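Local structure of putative phosphatase/phosphodiesterase MPN_349 (1T71) at residues K23-L26 and A27-K30. The protein probably acts as an iron-dependent phosphatase or phosphodiesterase of the YmdB-like family, possibly hydrolysing 2',3'-cyclic nucleotides. Numbering follows the deposited sequence.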
loop_
_atom_site.group_PDB
_atom_site.type_symbol
_atom_site.label_atom_id
_atom_site.label_comp_id
_atom_site.label_asym_id
_atom_site.label_seq_id
_atom_site.Cartn_x
_atom_site.Cartn_y
_atom_site.Cartn_z
ATOM N N LYS A 23 -4.452 -8.488 -12.087
ATOM C CA LYS A 23 -4.201 -9.728 -12.809
ATOM C C LYS A 23 -4.117 -9.455 -14.310
ATOM O O LYS A 23 -3.281 -10.019 -15.002
ATOM C CB LYS A 23 -5.316 -10.745 -12.529
ATOM C CG LYS A 23 -5.090 -12.105 -13.167
ATOM C CD LYS A 23 -3.701 -12.626 -12.827
ATOM C CE LYS A 23 -3.433 -14.000 -13.429
ATOM N NZ LYS A 23 -4.334 -15.035 -12.857
ATOM N N ASN A 24 -4.981 -8.574 -14.798
ATOM C CA ASN A 24 -5.022 -8.232 -16.219
ATOM C C ASN A 24 -3.964 -7.240 -16.703
ATOM O O ASN A 24 -3.933 -6.929 -17.893
ATOM C CB ASN A 24 -6.396 -7.659 -16.575
ATOM C CG ASN A 24 -7.520 -8.658 -16.388
ATOM O OD1 ASN A 24 -8.693 -8.297 -16.470
ATOM N ND2 ASN A 24 -7.171 -9.918 -16.145
ATOM N N ASN A 25 -3.105 -6.738 -15.816
ATOM C CA ASN A 25 -2.110 -5.754 -16.247
ATOM C C ASN A 25 -0.694 -5.896 -15.701
ATOM O O ASN A 25 0.242 -5.328 -16.259
ATOM C CB ASN A 25 -2.611 -4.341 -15.914
ATOM C CG ASN A 25 -3.854 -3.960 -16.691
ATOM O OD1 ASN A 25 -3.780 -3.593 -17.860
ATOM N ND2 ASN A 25 -5.007 -4.057 -16.045
ATOM N N LEU A 26 -0.526 -6.646 -14.621
ATOM C CA LEU A 26 0.791 -6.778 -14.011
ATOM C C LEU A 26 1.883 -7.277 -14.961
ATOM O O LEU A 26 2.996 -6.744 -14.969
ATOM C CB LEU A 26 0.697 -7.668 -12.763
ATOM C CG LEU A 26 1.839 -7.599 -11.744
ATOM C CD1 LEU A 26 3.017 -8.407 -12.233
ATOM C CD2 LEU A 26 2.239 -6.148 -11.517
ATOM N N ALA A 27 1.571 -8.289 -15.764
ATOM C CA ALA A 27 2.553 -8.823 -16.705
ATOM C C ALA A 27 3.003 -7.726 -17.659
ATOM O O ALA A 27 4.196 -7.497 -17.839
ATOM C CB ALA A 27 1.956 -9.989 -17.494
ATOM N N GLN A 28 2.036 -7.046 -18.266
ATOM C CA GLN A 28 2.324 -5.970 -19.209
ATOM C C GLN A 28 3.194 -4.893 -18.572
ATOM O O GLN A 28 4.177 -4.445 -19.160
ATOM C CB GLN A 28 1.018 -5.345 -19.689
ATOM C CG GLN A 28 0.020 -6.350 -20.252
ATOM C CD GLN A 28 -1.371 -5.762 -20.437
ATOM O OE1 GLN A 28 -2.288 -6.445 -20.902
ATOM N NE2 GLN A 28 -1.537 -4.489 -20.070
ATOM N N LEU A 29 2.813 -4.474 -17.370
ATOM C CA LEU A 29 3.539 -3.449 -16.637
ATOM C C LEU A 29 4.929 -3.941 -16.261
ATOM O O LEU A 29 5.920 -3.224 -16.428
ATOM C CB LEU A 29 2.759 -3.056 -15.375
ATOM C CG LEU A 29 1.439 -2.306 -15.607
ATOM C CD1 LEU A 29 0.633 -2.234 -14.315
ATOM C CD2 LEU A 29 1.736 -0.908 -16.129
ATOM N N LYS A 30 5.003 -5.164 -15.752
ATOM C CA LYS A 30 6.283 -5.739 -15.360
ATOM C C LYS A 30 7.211 -5.746 -16.574
ATOM O O LYS A 30 8.408 -5.480 -16.466
ATOM C CB LYS A 30 6.080 -7.161 -14.827
ATOM C CG LYS A 30 7.317 -7.764 -14.181
ATOM C CD LYS A 30 7.026 -9.109 -13.525
ATOM C CE LYS A 30 6.715 -10.176 -14.560
ATOM N NZ LYS A 30 7.865 -10.386 -15.498
#
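Asn25 and Leu29 are joined by the first of two successive i to i+4 backbone hydrogen bonds, a worked example of how a helix starts. Leu29 N donates to Asn25 O over 2.9 Å with an N-H...O angle of 168°. One residue on, Lys30 N reaches Leu26 O at 2.7 Å.

Asn25 sits at the N-cap position of helix 26-33, yet its side chain makes no capping bond. With CG beside its own backbone N (chi1 -65°), the amide instead turns back along the chain, and its ND2 is hydrogen-bonded to Ile21 O in the last turn of helix 15-23. The junction is therefore tied to both helices, forward through the backbone carbonyl and backward through the side chain. OD1 of Asn25 approaches NE2 of the extended Gln28 side chain to 3.3 Å, the two amide planes standing nearly perpendicular at 89°.

Helices 15-23 and 26-33 lie in the connection between the parallel neighbouring strands 6-10 and 37-41 of the calcineurin-like metallophosphoesterase fold. The contact itself lies away from the two iron ions.

The side chain of Leu29 packs against the same carbonyl that its backbone N binds, its CG coming within 3.3 Å of Asn25 O. Apolar contacts accompany the backbone bonds. CB of Asn25 lies 4.2 Å from CD1 of the buried Leu29. Both side chains also touch strand 259-267, Asn25 at Ile265 and Leu29 at Ile263. On Leu26, CG stands anti to the backbone N and beside the carbonyl carbon, a placement that carries CD1 forward along the helix to within 4.2 Å of CB of Lys30.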